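Local coordinates for protein acetone carboxylase alpha subunit (Xanthobacter autotrophicus Py2, PDB 5M45) that is the alpha subunit of a multi-chain carboxylase complex, belongs to the hydantoinase B/oxoprolinase family and carries a manganese ion, at residues A80-V84 against T174-D178; E85-E89 against W479-D484; V453-E457 against W491-P496. All blocks are in the same frame, centred on the assembly; numbering follows the deposited sequence.

How the contacts relate
The three contacts form one buried cluster inside the hydantoinase B/oxoprolinase region of the chain. The centres of contacts 1 and 3 are about 10 Å apart, those of contacts 1 and 2 about 11 Å, and those of contacts 2 and 3 about 15 Å. Residues 80-84 and 85-89 are consecutive, so helix 82-85 and the loop after it serve both contact 1 and contact 2. Contact 3 lies later in the chain than contact 1, while the segments of contacts 2 and 3 alternate. F456 of contact 3 touches I83 and H175 of contact 1 and E89 and W479 of contact 2. The cluster thus brings sequence-distant parts of the chain together beside the manganese site of H150, D153 and H175.

Contact 1: residues A80-V84 against T174-D178; sequences ASPIV and THVID. With MN (manganese (II) ion), chain M.
I83 lies against the manganese ligand H175 and against I177. From CB its two branches part. With CG1 anti to the carbonyl carbon (chi1 -64°), I83 CG2 lies anti to the backbone N and comes to 3.8 Å from H175 O. It also meets CD2 of the imidazole. The other branch, through CG1, ends at I83 CD1, which packs 4.0 Å from I177 CG1 and also touches H175 CD2. I83 CG2 meets the ring obliquely, while H175 ND1 binds the manganese ion at 2.3 Å. H150 and D153 bind the same metal. NE2 of H175 is hydrogen-bonded to S186, which should help fix the rotation of the ring. V84 continues the apolar side, with V84 CG2 at 3.9 Å from T174 CB. No direct hydrogen bond joins the segments, but a water does: it donates to H175 O at 2.7 Å and accepts from S81 OG at 2.8 Å. S81 is also the N-cap of the short helix, where its OG takes a weak bond from I83 N. The contact sets helix 82-85 against the end of strand 165-175, in the seven-stranded antiparallel sheet. Helix 227-255 packs against A80, V84 and T174, and helix 488-494 against P82 and I83.

Contact 2: residues E85-E89 against W479-D484; sequences EQEGE and WNPEGD
E89 and N480 make the direct hydrogen bond of this contact, and with E87 and D484 they form its close part. N480 ND2 donates to E89 OE2 at 3.0 Å, nearly straight at 166°. The bond lies in the amide plane of N480 and reaches E89 OE2 on the syn side, 23° out of the carboxylate plane. W479 brings the edge of its indole, at CZ3, to the same carboxylate. OD1 of N480 accepts from E482 N, which makes an Asx turn and holds the amide from its other end. The acids E87 and D484 pack closely, with E87 OE1 only 3.3 Å from D484 OD1. Two acidic groups this near may favour a proton on one of them. D484 OD1 also has a salt bridge to a basic side chain of another protein's chain and accepts from G486 N, which probably lessens the repulsion. Elsewhere the loops meet more loosely, through waters. One donates to Q86 O and, at 2.7 Å, to D484 OD2; another donates to E87 O at 2.6 Å and accepts from N480 ND2. Loop 85-89 links helix 82-85 to strand 90-95. Loop 479-484 precedes helix 488-494, whose I490 and W491 touch Q86 and E87.

Contact 3: residues V453-E457 against W491-P496; sequences VNSFE and WELAEP
This is a buried contact between edge strand 450-454, with the ST turn that follows, and the last part of helix 488-494 with the residues after it. Within the chain that strand lies at the border of a four-stranded antiparallel sheet. S455 OG forms the turn by accepting from E457 N at 3.1 Å. Apolar contact dominates at V453. V453 CG1, anti to the carbonyl carbon (chi1 -58°), lies 3.7 Å from E495 CG, the two side chains crossing at about a right angle, and also touches P496 CD. Farther along, the six-membered part of the W491 indole meets the turn obliquely: W491 CH2 lies 3.6 Å from F456 N and 4.0 Å from F456 CB. The indole NE1 is bonded to M485 O. The E495 chain is extended beyond CG and places OE1 near S455 CB. Its OE2 forms a salt bridge with R524. E457 has salt bridges to R502 and R524 and a hydrogen bond to S522. No direct hydrogen bond crosses between the segments; two waters link them through E495 OE1. One accepts from N454 N. The other donates to E495 OE1 at 2.7 Å and is hydrogen-bonded to S455 OG. This second water sits 3.1 Å above the W491 ring plane, offset to its rim.

Contact 1: residues A80-V84 against T174-D178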
loop_
_atom_site.group_PDB
_atom_site.type_symbol
_atom_site.label_atom_id
_atom_site.label_comp_id
_atom_site.label_asym_id
_atom_site.label_seq_id
_atom_site.Cartn_x
_atom_site.Cartn_y
_atom_site.Cartn_z
ATOM N N ALA A 80 -16.861 15.303 -6.992
ATOM C CA ALA A 80 -16.276 16.571 -6.540
ATOM C C ALA A 80 -15.044 16.968 -7.310
ATOM O O ALA A 80 -14.759 18.165 -7.417
ATOM C CB ALA A 80 -15.939 16.516 -5.043
ATOM N N SER A 81 -14.320 15.999 -7.839
ATOM C CA SER A 81 -13.092 16.255 -8.605
ATOM C C SER A 81 -13.414 16.765 -10.039
ATOM O O SER A 81 -14.142 16.083 -10.779
ATOM C CB SER A 81 -12.263 14.963 -8.738
ATOM O OG SER A 81 -11.165 15.149 -9.648
ATOM N N PRO A 82 -12.853 17.933 -10.434
ATOM C CA PRO A 82 -13.090 18.427 -11.796
ATOM C C PRO A 82 -12.598 17.513 -12.922
ATOM O O PRO A 82 -13.113 17.579 -14.025
ATOM C CB PRO A 82 -12.323 19.744 -11.852
ATOM C CG PRO A 82 -12.120 20.163 -10.429
ATOM C CD PRO A 82 -12.189 18.923 -9.575
ATOM N N ILE A 83 -11.621 16.673 -12.629
ATOM C CA ILE A 83 -11.091 15.665 -13.569
ATOM C C ILE A 83 -12.236 14.792 -14.115
ATOM O O ILE A 83 -12.311 14.532 -15.331
ATOM C CB ILE A 83 -9.986 14.822 -12.913
ATOM C CG1 ILE A 83 -8.759 15.691 -12.535
ATOM C CG2 ILE A 83 -9.537 13.670 -13.822
ATOM C CD1 ILE A 83 -7.749 14.994 -11.632
ATOM N N VAL A 84 -13.129 14.380 -13.213
ATOM C CA VAL A 84 -14.304 13.586 -13.573
ATOM C C VAL A 84 -15.510 14.456 -13.981
ATOM O O VAL A 84 -16.082 14.286 -15.070
ATOM C CB VAL A 84 -14.662 12.618 -12.425
ATOM C CG1 VAL A 84 -15.997 11.898 -12.706
ATOM C CG2 VAL A 84 -13.525 11.605 -12.216
ATOM N N THR A 174 -12.841 5.625 -13.223
ATOM C CA THR A 174 -12.558 7.061 -13.046
ATOM C C THR A 174 -11.060 7.251 -12.774
ATOM O O THR A 174 -10.465 6.494 -11.982
ATOM C CB THR A 174 -13.276 7.696 -11.835
ATOM O OG1 THR A 174 -12.965 6.950 -10.653
ATOM C CG2 THR A 174 -14.779 7.727 -12.005
ATOM N N HIS A 175 -10.456 8.254 -13.393
ATOM C CA HIS A 175 -9.127 8.718 -12.967
ATOM C C HIS A 175 -9.261 9.513 -11.661
ATOM O O HIS A 175 -9.900 10.563 -11.665
ATOM C CB HIS A 175 -8.456 9.608 -14.028
ATOM C CG HIS A 175 -7.139 10.164 -13.564
ATOM N ND1 HIS A 175 -5.925 9.646 -13.949
ATOM C CD2 HIS A 175 -6.861 11.124 -12.643
ATOM C CE1 HIS A 175 -4.951 10.279 -13.309
ATOM N NE2 HIS A 175 -5.491 11.186 -12.518
ATOM N N VAL A 176 -8.677 9.008 -10.565
ATOM C CA VAL A 176 -8.715 9.712 -9.238
ATOM C C VAL A 176 -7.464 10.577 -9.047
ATOM O O VAL A 176 -6.414 10.338 -9.691
ATOM C CB VAL A 176 -8.896 8.750 -8.045
ATOM C CG1 VAL A 176 -10.131 7.869 -8.260
ATOM C CG2 VAL A 176 -7.644 7.864 -7.807
ATOM N N ILE A 177 -7.552 11.559 -8.148
ATOM C CA ILE A 177 -6.482 12.544 -7.987
ATOM C C ILE A 177 -5.175 11.896 -7.482
ATOM O O ILE A 177 -4.088 12.186 -8.016
ATOM C CB ILE A 177 -6.895 13.743 -7.086
ATOM C CG1 ILE A 177 -8.101 14.467 -7.689
ATOM C CG2 ILE A 177 -5.693 14.714 -6.883
ATOM C CD1 ILE A 177 -8.761 15.467 -6.743
ATOM N N ASP A 178 -5.264 11.041 -6.466
ATOM C CA ASP A 178 -4.100 10.342 -5.956
ATOM C C ASP A 178 -4.462 9.013 -5.311
ATOM O O ASP A 178 -5.619 8.825 -4.856
ATOM C CB ASP A 178 -3.246 11.202 -4.999
ATOM C CG ASP A 178 -3.713 11.149 -3.527
ATOM O OD1 ASP A 178 -4.735 11.788 -3.173
ATOM O OD2 ASP A 178 -3.043 10.493 -2.691
HETATM MN MN MN M . -5.486 7.853 -15.327
HETATM O O HOH W 1 -10.793 12.411 -9.919
#

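Contact 2: residues E85-E89 against W479-D484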
loop_
_atom_site.group_PDB
_atom_site.type_symbol
_atom_site.label_atom_id
_atom_site.label_comp_id
_atom_site.label_asym_id
_atom_site.label_seq_id
_atom_site.Cartn_x
_atom_site.Cartn_y
_atom_site.Cartn_z
ATOM N N GLU A 85 -15.872 15.395 -13.114
ATOM C CA GLU A 85 -17.107 16.171 -13.289
ATOM C C GLU A 85 -17.133 17.124 -14.515
ATOM O O GLU A 85 -18.171 17.237 -15.194
ATOM C CB GLU A 85 -17.405 16.947 -12.008
ATOM C CG GLU A 85 -18.810 17.535 -11.977
ATOM C CD GLU A 85 -18.996 18.861 -12.731
ATOM O OE1 GLU A 85 -20.169 19.075 -13.158
ATOM O OE2 GLU A 85 -18.031 19.660 -12.904
ATOM N N GLN A 86 -16.020 17.805 -14.782
ATOM C CA GLN A 86 -15.950 18.748 -15.909
ATOM C C GLN A 86 -15.200 18.134 -17.111
ATOM O O GLN A 86 -15.733 18.096 -18.215
ATOM C CB GLN A 86 -15.309 20.079 -15.503
ATOM C CG GLN A 86 -15.295 21.067 -16.673
ATOM C CD GLN A 86 -14.951 22.507 -16.315
ATOM O OE1 GLN A 86 -13.905 22.828 -15.764
ATOM N NE2 GLN A 86 -15.848 23.406 -16.677
ATOM N N GLU A 87 -13.966 17.682 -16.907
ATOM C CA GLU A 87 -13.183 17.087 -18.007
ATOM C C GLU A 87 -13.721 15.755 -18.574
ATOM O O GLU A 87 -13.384 15.403 -19.696
ATOM C CB GLU A 87 -11.736 16.851 -17.600
ATOM C CG GLU A 87 -10.760 17.948 -17.966
ATOM C CD GLU A 87 -11.110 19.198 -17.283
ATOM O OE1 GLU A 87 -11.668 20.064 -18.018
ATOM O OE2 GLU A 87 -10.882 19.240 -16.016
ATOM N N GLY A 88 -14.497 15.001 -17.791
ATOM C CA GLY A 88 -15.066 13.756 -18.276
ATOM C C GLY A 88 -14.065 12.606 -18.424
ATOM O O GLY A 88 -14.235 11.746 -19.316
ATOM N N GLU A 89 -13.064 12.555 -17.542
ATOM C CA GLU A 89 -12.076 11.442 -17.555
ATOM C C GLU A 89 -12.638 10.220 -16.813
ATOM O O GLU A 89 -12.215 9.879 -15.699
ATOM C CB GLU A 89 -10.694 11.882 -17.039
ATOM C CG GLU A 89 -10.163 13.228 -17.566
ATOM C CD GLU A 89 -10.182 13.420 -19.071
ATOM O OE1 GLU A 89 -9.937 14.561 -19.519
ATOM O OE2 GLU A 89 -10.416 12.437 -19.851
ATOM N N TRP A 479 -5.061 9.794 -25.443
ATOM C CA TRP A 479 -5.930 8.994 -24.566
ATOM C C TRP A 479 -7.383 9.511 -24.420
ATOM O O TRP A 479 -8.204 8.876 -23.742
ATOM C CB TRP A 479 -5.272 8.751 -23.158
ATOM C CG TRP A 479 -4.515 9.903 -22.596
ATOM C CD1 TRP A 479 -3.152 10.056 -22.586
ATOM C CD2 TRP A 479 -5.045 11.099 -22.022
ATOM N NE1 TRP A 479 -2.802 11.248 -22.030
ATOM C CE2 TRP A 479 -3.938 11.918 -21.658
ATOM C CE3 TRP A 479 -6.343 11.543 -21.736
ATOM C CZ2 TRP A 479 -4.091 13.162 -21.067
ATOM C CZ3 TRP A 479 -6.503 12.796 -21.147
ATOM C CH2 TRP A 479 -5.378 13.583 -20.807
ATOM N N ASN A 480 -7.707 10.673 -24.999
ATOM C CA ASN A 480 -9.078 11.190 -25.074
ATOM C C ASN A 480 -9.140 12.329 -26.109
ATOM O O ASN A 480 -8.650 13.486 -25.825
ATOM C CB ASN A 480 -9.606 11.700 -23.696
ATOM C CG ASN A 480 -11.100 12.096 -23.748
ATOM O OD1 ASN A 480 -11.735 12.171 -24.843
ATOM N ND2 ASN A 480 -11.681 12.357 -22.568
ATOM N N PRO A 481 -9.709 12.057 -27.308
ATOM C CA PRO A 481 -9.761 13.088 -28.345
ATOM C C PRO A 481 -10.738 14.255 -28.039
ATOM O O PRO A 481 -10.643 15.315 -28.704
ATOM C CB PRO A 481 -10.160 12.282 -29.605
ATOM C CG PRO A 481 -11.029 11.168 -29.065
ATOM C CD PRO A 481 -10.381 10.813 -27.739
ATOM N N GLU A 482 -11.668 14.066 -27.083
ATOM C CA GLU A 482 -12.571 15.152 -26.642
ATOM C C GLU A 482 -11.869 16.035 -25.608
ATOM O O GLU A 482 -12.173 16.010 -24.410
ATOM C CB GLU A 482 -13.906 14.588 -26.099
ATOM C CG GLU A 482 -14.738 13.897 -27.146
ATOM C CD GLU A 482 -16.001 13.208 -26.584
ATOM O OE1 GLU A 482 -17.033 13.884 -26.320
ATOM O OE2 GLU A 482 -15.978 11.964 -26.421
ATOM N N GLY A 483 -10.899 16.826 -26.067
ATOM C CA GLY A 483 -10.088 17.621 -25.146
ATOM C C GLY A 483 -10.905 18.716 -24.439
ATOM O O GLY A 483 -11.914 19.234 -24.967
ATOM N N ASP A 484 -10.449 19.043 -23.236
ATOM C CA ASP A 484 -11.013 20.093 -22.406
ATOM C C ASP A 484 -9.919 20.543 -21.431
ATOM O O ASP A 484 -9.350 19.701 -20.742
ATOM C CB ASP A 484 -12.218 19.545 -21.632
ATOM C CG ASP A 484 -13.093 20.663 -20.962
ATOM O OD1 ASP A 484 -12.582 21.793 -20.717
ATOM O OD2 ASP A 484 -14.318 20.352 -20.697
HETATM O O HOH W 2 -15.539 18.058 -21.220
HETATM O O HOH W 3 -13.868 14.284 -22.006
HETATM O O HOH W 4 -10.286 15.361 -22.029
#

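Contact 3: residues V453-E457 against W491-P496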
loop_
_atom_site.group_PDB
_atom_site.type_symbol
_atom_site.label_atom_id
_atom_site.label_comp_id
_atom_site.label_asym_id
_atom_site.label_seq_id
_atom_site.Cartn_x
_atom_site.Cartn_y
_atom_site.Cartn_z
ATOM N N VAL A 453 -2.722 17.830 -5.803
ATOM C CA VAL A 453 -3.200 18.370 -7.084
ATOM C C VAL A 453 -2.592 17.590 -8.276
ATOM O O VAL A 453 -1.504 16.975 -8.157
ATOM C CB VAL A 453 -2.947 19.887 -7.236
ATOM C CG1 VAL A 453 -3.610 20.640 -6.098
ATOM C CG2 VAL A 453 -1.462 20.263 -7.257
ATOM N N ASN A 454 -3.326 17.609 -9.386
ATOM C CA ASN A 454 -2.897 16.978 -10.624
ATOM C C ASN A 454 -3.690 17.603 -11.774
ATOM O O ASN A 454 -4.779 17.136 -12.100
ATOM C CB ASN A 454 -3.098 15.462 -10.586
ATOM C CG ASN A 454 -2.398 14.753 -11.754
ATOM O OD1 ASN A 454 -1.314 14.216 -11.601
ATOM N ND2 ASN A 454 -3.038 14.744 -12.928
ATOM N N SER A 455 -3.148 18.667 -12.373
ATOM C CA SER A 455 -3.883 19.422 -13.375
ATOM C C SER A 455 -4.058 18.631 -14.670
ATOM O O SER A 455 -3.055 18.068 -15.222
ATOM C CB SER A 455 -3.163 20.734 -13.733
ATOM O OG SER A 455 -3.869 21.398 -14.755
ATOM N N PHE A 456 -5.295 18.641 -15.185
ATOM C CA PHE A 456 -5.617 18.065 -16.507
ATOM C C PHE A 456 -5.678 19.138 -17.635
ATOM O O PHE A 456 -6.317 18.927 -18.673
ATOM C CB PHE A 456 -6.888 17.179 -16.440
ATOM C CG PHE A 456 -6.588 15.706 -16.211
ATOM C CD1 PHE A 456 -6.147 15.253 -14.979
ATOM C CD2 PHE A 456 -6.774 14.762 -17.234
ATOM C CE1 PHE A 456 -5.864 13.915 -14.770
ATOM C CE2 PHE A 456 -6.483 13.450 -17.035
ATOM C CZ PHE A 456 -6.046 13.001 -15.800
ATOM N N GLU A 457 -4.916 20.225 -17.480
ATOM C CA GLU A 457 -4.684 21.163 -18.587
ATOM C C GLU A 457 -4.042 20.413 -19.771
ATOM O O GLU A 457 -4.327 20.786 -20.893
ATOM C CB GLU A 457 -3.824 22.386 -18.163
ATOM C CG GLU A 457 -4.639 23.429 -17.399
ATOM C CD GLU A 457 -3.928 24.750 -17.149
ATOM O OE1 GLU A 457 -2.680 24.809 -16.998
ATOM O OE2 GLU A 457 -4.671 25.772 -17.103
ATOM N N TRP A 491 -10.680 25.055 -11.515
ATOM C CA TRP A 491 -9.361 24.623 -11.006
ATOM C C TRP A 491 -8.983 25.355 -9.691
ATOM O O TRP A 491 -8.432 24.730 -8.774
ATOM C CB TRP A 491 -8.245 24.771 -12.036
ATOM C CG TRP A 491 -8.319 23.777 -13.188
ATOM C CD1 TRP A 491 -8.391 24.068 -14.506
ATOM C CD2 TRP A 491 -8.291 22.360 -13.082
ATOM N NE1 TRP A 491 -8.437 22.907 -15.248
ATOM C CE2 TRP A 491 -8.411 21.842 -14.390
ATOM C CE3 TRP A 491 -8.236 21.469 -11.996
ATOM C CZ2 TRP A 491 -8.400 20.461 -14.657
ATOM C CZ3 TRP A 491 -8.249 20.109 -12.245
ATOM C CH2 TRP A 491 -8.329 19.609 -13.585
ATOM N N GLU A 492 -9.363 26.630 -9.581
ATOM C CA GLU A 492 -9.085 27.404 -8.359
ATOM C C GLU A 492 -9.843 26.918 -7.118
ATOM O O GLU A 492 -9.405 27.198 -6.012
ATOM C CB GLU A 492 -9.250 28.929 -8.584
ATOM C CG GLU A 492 -8.097 29.516 -9.412
ATOM C CD GLU A 492 -8.040 31.039 -9.471
ATOM O OE1 GLU A 492 -8.820 31.768 -8.777
ATOM O OE2 GLU A 492 -7.186 31.544 -10.258
ATOM N N LEU A 493 -10.964 26.193 -7.292
ATOM C CA LEU A 493 -11.656 25.533 -6.187
ATOM C C LEU A 493 -10.974 24.244 -5.715
ATOM O O LEU A 493 -11.237 23.769 -4.598
ATOM C CB LEU A 493 -13.086 25.140 -6.572
ATOM C CG LEU A 493 -14.080 26.183 -7.071
ATOM C CD1 LEU A 493 -15.418 25.474 -7.316
ATOM C CD2 LEU A 493 -14.265 27.350 -6.093
ATOM N N ALA A 494 -10.159 23.649 -6.589
ATOM C CA ALA A 494 -9.509 22.364 -6.322
ATOM C C ALA A 494 -7.987 22.435 -6.117
ATOM O O ALA A 494 -7.363 21.358 -5.953
ATOM C CB ALA A 494 -9.830 21.405 -7.471
ATOM N N GLU A 495 -7.395 23.634 -6.118
ATOM C CA GLU A 495 -5.923 23.823 -5.972
ATOM C C GLU A 495 -5.675 25.123 -5.201
ATOM O O GLU A 495 -6.331 26.113 -5.512
ATOM C CB GLU A 495 -5.232 23.951 -7.359
ATOM C CG GLU A 495 -5.554 22.868 -8.393
ATOM C CD GLU A 495 -5.126 23.190 -9.834
ATOM O OE1 GLU A 495 -5.019 22.257 -10.680
ATOM O OE2 GLU A 495 -4.921 24.395 -10.160
ATOM N N PRO A 496 -4.699 25.162 -4.265
ATOM C CA PRO A 496 -4.333 26.412 -3.565
ATOM C C PRO A 496 -3.337 27.228 -4.400
ATOM O O PRO A 496 -2.194 27.455 -3.993
ATOM C CB PRO A 496 -3.728 25.901 -2.255
ATOM C CG PRO A 496 -3.038 24.645 -2.675
ATOM C CD PRO A 496 -3.941 24.017 -3.723
HETATM O O HOH W 5 -5.598 19.587 -9.743
HETATM O O HOH W 6 -5.211 23.155 -13.212
#